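Local coordinates for SIRV coat protein (Sulfolobus islandicus rudivirus 1 variant YNP, PDB 3F2E), which probably coats the DNA of a rod-shaped archaeal virus, its C-terminal domain being a compact four-helix bundle, at residues 48-60 with 75-89. Residues are numbered along the deposited sequence; the frame is centred on the assembly and turned at random. Where two conformers were deposited one is given.
Sequences GGPALVNMINGLK and DAVTDIITGSPTGYV
Lys60 reaches from helix 50-67 with its chain extended beyond CG and delivers its ammonium to three acceptors. NZ donates to Pro85 O at 2.8 Å, in the carbonyl plane and on a lone pair. It also forms a salt bridge with Asp75 OD1 at 3.0 Å, meeting that oxygen from above the carboxylate plane, and a water takes a third bond; the same water donates to Asn57 OD1 and Thr86 O. One charge thereby ties together the last helix, the turn beyond it and its own helix, along the solvent edge where the water bridges Asn57 and Thr86.

In this four-helix bundle, the segments 50-60 and 75-82 of helices 50-67 and 71-82 run roughly antiparallel (150°), their axes coming no nearer than 11.8 Å, and the C-terminal tail from the type I turn Ser84-Gly87 folds back into the groove between them.

The tight packing is against this tail, on which buried Ile56 and Leu52 rest. Ile56, with CG1 beside its backbone N (chi1 -66°), brings CD1 to 3.8 Å from CA of Gly87, a residue of positive phi, while its CG2 meets Thr78 CG2 tip to tip. Thr78 gives its polar end to Leu74 O within its own helix. Leu52 CD2 packs against Val89 CG2 at 4.1 Å, and the Leu52 side chain also touches Ala42 and Leu43 of helix 29-46. Beyond it, the partly exposed Gly48 CA makes a CA-H...O contact with Val89 O.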
ATOM      1  N   GLY A  48      10.266  -7.458   8.324  1.00 23.40           N
ATOM      2  CA  GLY A  48       9.698  -6.600   9.351  1.00 20.23           C
ATOM      3  C   GLY A  48      10.722  -5.814  10.153  1.00 22.62           C
ATOM      4  O   GLY A  48      11.819  -6.305  10.441  1.00 25.35           O
ATOM      5  N   GLY A  49      10.359  -4.593  10.529  1.00 16.59           N
ATOM      6  CA  GLY A  49      11.224  -3.767  11.352  1.00 17.04           C
ATOM      7  C   GLY A  49      11.106  -2.285  11.058  1.00 15.19           C
ATOM      8  O   GLY A  49      10.355  -1.880  10.164  1.00 15.83           O
ATOM      9  N   PRO A  50      11.845  -1.460  11.813  1.00 15.50           N
ATOM     10  CA  PRO A  50      11.782  -0.007  11.618  1.00 13.85           C
ATOM     11  C   PRO A  50      12.165   0.451  10.199  1.00 14.88           C
ATOM     12  O   PRO A  50      11.636   1.465   9.736  1.00 14.44           O
ATOM     13  CB  PRO A  50      12.767   0.529  12.663  1.00 15.95           C
ATOM     14  CG  PRO A  50      12.698  -0.501  13.777  1.00 14.49           C
ATOM     15  CD  PRO A  50      12.589  -1.823  13.036  1.00 17.86           C
ATOM     16  N   ALA A  51      13.059  -0.261   9.516  1.00 14.63           N
ATOM     17  CA  ALA A  51      13.396   0.135   8.144  1.00 17.31           C
ATOM     18  C   ALA A  51      12.171   0.051   7.219  1.00 13.51           C
ATOM     19  O   ALA A  51      11.901   0.965   6.440  1.00 13.86           O
ATOM     20  CB  ALA A  51      14.558  -0.707   7.598  1.00 18.16           C
ATOM     21  N   LEU A  52      11.424  -1.042   7.322  1.00 14.21           N
ATOM     22  CA  LEU A  52      10.211  -1.205   6.525  1.00 11.39           C
ATOM     23  C   LEU A  52       9.191  -0.120   6.878  1.00 13.48           C
ATOM     24  O   LEU A  52       8.559   0.452   5.991  1.00 13.14           O
ATOM     25  CB  LEU A  52       9.605  -2.592   6.746  1.00 14.38           C
ATOM     26  CG  LEU A  52       8.290  -2.869   6.015  1.00 14.00           C
ATOM     27  CD1 LEU A  52       8.488  -2.785   4.508  1.00 14.94           C
ATOM     28  CD2 LEU A  52       7.744  -4.235   6.419  1.00 14.32           C
ATOM     29  N   VAL A  53       9.031   0.159   8.172  1.00 12.52           N
ATOM     30  CA  VAL A  53       8.114   1.213   8.620  1.00 12.99           C
ATOM     31  C   VAL A  53       8.524   2.593   8.081  1.00 13.80           C
ATOM     32  O   VAL A  53       7.669   3.380   7.671  1.00 13.24           O
ATOM     33  CB  VAL A  53       7.979   1.225  10.167  1.00 11.43           C
ATOM     34  CG1 VAL A  53       7.140   2.411  10.638  1.00 14.23           C
ATOM     35  CG2 VAL A  53       7.379  -0.098  10.645  1.00 14.50           C
ATOM     36  N   ASN A  54       9.828   2.881   8.071  1.00 12.19           N
ATOM     37  CA  ASN A  54      10.331   4.096   7.423  1.00 13.58           C
ATOM     38  C   ASN A  54       9.877   4.164   5.964  1.00 12.04           C
ATOM     39  O   ASN A  54       9.326   5.174   5.516  1.00 12.91           O
ATOM     40  CB  ASN A  54      11.866   4.152   7.463  1.00 13.77           C
ATOM     41  CG  ASN A  54      12.411   4.614   8.809  1.00 17.20           C
ATOM     42  OD1 ASN A  54      13.471   4.158   9.250  1.00 21.34           O
ATOM     43  ND2 ASN A  54      11.704   5.521   9.454  1.00 17.85           N
ATOM     44  N   MET A  55      10.120   3.085   5.228  1.00 13.16           N
ATOM     45  CA  MET A  55       9.780   3.031   3.809  1.00 12.01           C
ATOM     46  C   MET A  55       8.283   3.243   3.591  1.00 12.73           C
ATOM     47  O   MET A  55       7.881   4.032   2.736  1.00 13.54           O
ATOM     48  CB  MET A  55      10.229   1.694   3.212  1.00 12.78           C
ATOM     49  CG  MET A  55      10.171   1.599   1.697  1.00 17.44           C
ATOM     50  SD  MET A  55      11.324   2.723   0.864  1.00 19.90           S
ATOM     51  CE  MET A  55      10.143   3.717  -0.008  0.53 23.96           C
ATOM     52  N   ILE A  56       7.460   2.542   4.365  1.00 12.41           N
ATOM     53  CA  ILE A  56       6.014   2.664   4.215  1.00 14.55           C
ATOM     54  C   ILE A  56       5.519   4.069   4.568  1.00 15.38           C
ATOM     55  O   ILE A  56       4.736   4.663   3.819  1.00 13.31           O
ATOM     56  CB  ILE A  56       5.267   1.581   5.022  1.00 14.02           C
ATOM     57  CG1 ILE A  56       5.585   0.203   4.431  1.00 14.93           C
ATOM     58  CG2 ILE A  56       3.769   1.836   4.993  1.00 17.25           C
ATOM     59  CD1 ILE A  56       5.082  -0.966   5.268  1.00 16.03           C
ATOM     60  N   ASN A  57       5.993   4.614   5.687  1.00 12.65           N
ATOM     61  CA  ASN A  57       5.633   5.975   6.072  1.00 12.90           C
ATOM     62  C   ASN A  57       6.014   6.995   4.987  1.00 13.60           C
ATOM     63  O   ASN A  57       5.245   7.916   4.686  1.00 13.78           O
ATOM     64  CB  ASN A  57       6.277   6.350   7.412  1.00 13.88           C
ATOM     65  CG  ASN A  57       5.525   5.781   8.608  1.00 15.93           C
ATOM     66  OD1 ASN A  57       4.331   5.485   8.525  1.00 17.73           O
ATOM     67  ND2 ASN A  57       6.223   5.637   9.736  1.00 16.45           N
ATOM     68  N   GLY A  58       7.200   6.827   4.405  1.00 12.55           N
ATOM     69  CA  GLY A  58       7.661   7.708   3.335  1.00 12.52           C
ATOM     70  C   GLY A  58       6.785   7.614   2.095  1.00 13.67           C
ATOM     71  O   GLY A  58       6.393   8.637   1.524  1.00 15.35           O
ATOM     72  N   LEU A  59       6.467   6.387   1.687  1.00 11.79           N
ATOM     73  CA  LEU A  59       5.622   6.169   0.511  1.00 11.47           C
ATOM     74  C   LEU A  59       4.233   6.772   0.721  1.00 14.59           C
ATOM     75  O   LEU A  59       3.675   7.384  -0.191  1.00 12.88           O
ATOM     76  CB  LEU A  59       5.502   4.674   0.190  1.00 13.78           C
ATOM     77  CG  LEU A  59       6.749   3.966  -0.352  1.00 13.74           C
ATOM     78  CD1 LEU A  59       6.541   2.465  -0.387  1.00 16.43           C
ATOM     79  CD2 LEU A  59       7.122   4.504  -1.737  1.00 16.36           C
ATOM     80  N   LYS A  60       3.669   6.591   1.918  1.00 13.44           N
ATOM     81  CA  LYS A  60       2.346   7.153   2.221  1.00 11.22           C
ATOM     82  C   LYS A  60       2.357   8.666   2.025  1.00 14.06           C
ATOM     83  O   LYS A  60       1.532   9.223   1.294  1.00 14.25           O
ATOM     84  CB  LYS A  60       1.916   6.820   3.651  1.00 12.35           C
ATOM     85  CG  LYS A  60       1.437   5.379   3.857  1.00 13.00           C
ATOM     86  CD  LYS A  60       1.148   5.119   5.327  1.00 14.07           C
ATOM     87  CE  LYS A  60       0.535   3.744   5.557  1.00 14.29           C
ATOM     88  NZ  LYS A  60       0.372   3.502   7.033  1.00 13.04           N
ATOM     89  N   ASP A  75      -3.779   3.106   4.048  1.00 14.58           N
ATOM     90  CA  ASP A  75      -3.716   2.265   5.247  1.00 13.57           C
ATOM     91  C   ASP A  75      -4.318   0.882   4.983  1.00 15.67           C
ATOM     92  O   ASP A  75      -3.754  -0.142   5.367  1.00 14.41           O
ATOM     93  CB  ASP A  75      -4.445   2.921   6.426  1.00 14.42           C
ATOM     94  CG  ASP A  75      -3.669   4.076   7.031  1.00 23.10           C
ATOM     95  OD1 ASP A  75      -2.495   4.288   6.651  1.00 16.22           O
ATOM     96  OD2 ASP A  75      -4.241   4.772   7.900  1.00 22.49           O
ATOM     97  N   ALA A  76      -5.474   0.859   4.326  1.00 13.58           N
ATOM     98  CA  ALA A  76      -6.146  -0.406   4.021  1.00 14.90           C
ATOM     99  C   ALA A  76      -5.315  -1.311   3.102  1.00 14.59           C
ATOM    100  O   ALA A  76      -5.265  -2.530   3.292  1.00 15.90           O
ATOM    101  CB  ALA A  76      -7.518  -0.138   3.417  1.00 15.84           C
ATOM    102  N   VAL A  77      -4.673  -0.709   2.104  1.00 14.58           N
ATOM    103  CA  VAL A  77      -3.778  -1.439   1.211  1.00 14.57           C
ATOM    104  C   VAL A  77      -2.555  -1.974   1.968  1.00 14.59           C
ATOM    105  O   VAL A  77      -2.149  -3.123   1.788  1.00 15.20           O
ATOM    106  CB  VAL A  77      -3.338  -0.549   0.022  1.00 13.00           C
ATOM    107  CG1 VAL A  77      -2.187  -1.186  -0.746  1.00 15.54           C
ATOM    108  CG2 VAL A  77      -4.532  -0.275  -0.901  1.00 13.01           C
ATOM    109  N   THR A  78      -1.977  -1.140   2.829  1.00 13.57           N
ATOM    110  CA  THR A  78      -0.850  -1.572   3.653  1.00 15.19           C
ATOM    111  C   THR A  78      -1.256  -2.770   4.515  1.00 16.10           C
ATOM    112  O   THR A  78      -0.513  -3.748   4.651  1.00 14.30           O
ATOM    113  CB  THR A  78      -0.339  -0.424   4.543  1.00 14.04           C
ATOM    114  OG1 THR A  78       0.020   0.699   3.719  1.00 13.86           O
ATOM    115  CG2 THR A  78       0.876  -0.876   5.359  1.00 15.46           C
ATOM    116  N   ASP A  79      -2.459  -2.698   5.070  1.00 13.22           N
ATOM    117  CA  ASP A  79      -2.962  -3.751   5.938  1.00 15.12           C
ATOM    118  C   ASP A  79      -3.125  -5.097   5.225  1.00 16.43           C
ATOM    119  O   ASP A  79      -2.757  -6.146   5.764  1.00 16.21           O
ATOM    120  CB  ASP A  79      -4.298  -3.347   6.554  1.00 14.48           C
ATOM    121  CG  ASP A  79      -4.855  -4.429   7.462  1.00 22.68           C
ATOM    122  OD1 ASP A  79      -4.299  -4.617   8.567  1.00 20.19           O
ATOM    123  OD2 ASP A  79      -5.827  -5.111   7.055  1.00 21.69           O
ATOM    124  N   ILE A  80      -3.689  -5.077   4.021  1.00 13.89           N
ATOM    125  CA  ILE A  80      -3.974  -6.337   3.329  1.00 15.71           C
ATOM    126  C   ILE A  80      -2.681  -6.989   2.826  1.00 18.25           C
ATOM    127  O   ILE A  80      -2.589  -8.209   2.710  1.00 18.92           O
ATOM    128  CB  ILE A  80      -5.036  -6.160   2.203  1.00 15.74           C
ATOM    129  CG1 ILE A  80      -5.680  -7.510   1.862  1.00 21.50           C
ATOM    130  CG2 ILE A  80      -4.441  -5.496   0.970  1.00 18.57           C
ATOM    131  CD1 ILE A  80      -6.974  -7.397   1.072  1.00 22.46           C
ATOM    132  N   ILE A  81      -1.665  -6.171   2.568  1.00 14.44           N
ATOM    133  CA  ILE A  81      -0.382  -6.687   2.104  1.00 19.35           C
ATOM    134  C   ILE A  81       0.542  -7.167   3.232  1.00 17.94           C
ATOM    135  O   ILE A  81       1.162  -8.232   3.118  1.00 19.88           O
ATOM    136  CB  ILE A  81       0.352  -5.654   1.217  1.00 18.27           C
ATOM    137  CG1 ILE A  81      -0.462  -5.379  -0.049  1.00 18.44           C
ATOM    138  CG2 ILE A  81       1.745  -6.162   0.845  1.00 19.97           C
ATOM    139  CD1 ILE A  81       0.062  -4.214  -0.881  1.00 18.92           C
ATOM    140  N   THR A  82       0.612  -6.405   4.324  1.00 16.80           N
ATOM    141  CA  THR A  82       1.560  -6.690   5.409  1.00 17.73           C
ATOM    142  C   THR A  82       0.951  -7.292   6.674  1.00 18.80           C
ATOM    143  O   THR A  82       1.668  -7.885   7.484  1.00 18.26           O
ATOM    144  CB  THR A  82       2.321  -5.417   5.850  1.00 18.47           C
ATOM    145  OG1 THR A  82       1.447  -4.575   6.613  1.00 18.79           O
ATOM    146  CG2 THR A  82       2.851  -4.659   4.649  1.00 18.55           C
ATOM    147  N   GLY A  83      -0.356  -7.113   6.860  1.00 17.88           N
ATOM    148  CA  GLY A  83      -1.028  -7.552   8.073  1.00 19.28           C
ATOM    149  C   GLY A  83      -1.307  -6.446   9.085  1.00 19.79           C
ATOM    150  O   GLY A  83      -1.995  -6.669  10.085  1.00 21.74           O
ATOM    151  N   SER A  84      -0.763  -5.254   8.826  0.75 16.25           N
ATOM    152  CA  SER A  84      -0.928  -4.093   9.707  0.75 16.99           C
ATOM    153  C   SER A  84      -1.115  -2.832   8.863  0.75 14.46           C
ATOM    154  O   SER A  84      -0.446  -2.675   7.845  0.75 16.29           O
ATOM    155  CB  SER A  84       0.307  -3.927  10.603  0.75 16.93           C
ATOM    156  OG  SER A  84       0.335  -2.652  11.232  0.75 15.99           O
ATOM    157  N   PRO A  85      -2.033  -1.940   9.271  1.00 15.05           N
ATOM    158  CA  PRO A  85      -2.289  -0.703   8.521  1.00 15.56           C
ATOM    159  C   PRO A  85      -1.088   0.227   8.537  1.00 18.39           C
ATOM    160  O   PRO A  85      -0.960   1.088   7.659  1.00 17.55           O
ATOM    161  CB  PRO A  85      -3.441  -0.059   9.300  1.00 20.32           C
ATOM    162  CG  PRO A  85      -3.330  -0.659  10.678  1.00 24.62           C
ATOM    163  CD  PRO A  85      -2.958  -2.077  10.408  1.00 20.70           C
ATOM    164  N   THR A  86      -0.220   0.060   9.534  1.00 17.05           N
ATOM    165  CA  THR A  86       0.933   0.943   9.688  1.00 19.58           C
ATOM    166  C   THR A  86       2.248   0.214   9.420  1.00 21.99           C
ATOM    167  O   THR A  86       3.330   0.767   9.642  1.00 23.58           O
ATOM    168  CB  THR A  86       0.952   1.634  11.072  1.00 17.46           C
ATOM    169  OG1 THR A  86       0.567   0.698  12.091  1.00 22.95           O
ATOM    170  CG2 THR A  86      -0.017   2.816  11.080  1.00 24.23           C
ATOM    171  N   GLY A  87       2.143  -1.029   8.948  1.00 20.02           N
ATOM    172  CA  GLY A  87       3.288  -1.793   8.475  1.00 18.51           C
ATOM    173  C   GLY A  87       4.113  -2.573   9.495  1.00 18.95           C
ATOM    174  O   GLY A  87       5.212  -3.032   9.178  1.00 17.98           O
ATOM    175  N   TYR A  88       3.596  -2.733  10.711  1.00 17.31           N
ATOM    176  CA  TYR A  88       4.276  -3.566  11.698  1.00 18.06           C
ATOM    177  C   TYR A  88       4.257  -5.030  11.276  1.00 17.22           C
ATOM    178  O   TYR A  88       3.195  -5.601  11.027  1.00 18.13           O
ATOM    179  CB  TYR A  88       3.635  -3.443  13.082  1.00 16.36           C
ATOM    180  CG  TYR A  88       4.191  -4.457  14.061  1.00 17.97           C
ATOM    181  CD1 TYR A  88       5.463  -4.302  14.601  1.00 16.52           C
ATOM    182  CD2 TYR A  88       3.458  -5.579  14.421  1.00 24.01           C
ATOM    183  CE1 TYR A  88       5.980  -5.223  15.492  1.00 18.09           C
ATOM    184  CE2 TYR A  88       3.968  -6.514  15.307  1.00 27.74           C
ATOM    185  CZ  TYR A  88       5.231  -6.329  15.839  1.00 24.97           C
ATOM    186  OH  TYR A  88       5.739  -7.257  16.719  1.00 26.84           O
ATOM    187  N   VAL A  89       5.443  -5.625  11.202  1.00 15.68           N
ATOM    188  CA  VAL A  89       5.601  -7.038  10.900  1.00 18.70           C
ATOM    189  C   VAL A  89       6.631  -7.602  11.871  1.00 21.73           C
ATOM    190  O   VAL A  89       7.720  -7.046  12.019  1.00 20.83           O
ATOM    191  CB  VAL A  89       6.096  -7.251   9.456  1.00 21.70           C
ATOM    192  CG1 VAL A  89       6.355  -8.727   9.189  1.00 25.25           C
ATOM    193  CG2 VAL A  89       5.092  -6.675   8.455  1.00 19.96           C
TER
HETATM  194  O   HOH W   1       2.967   3.141   8.148  1.00 23.66           O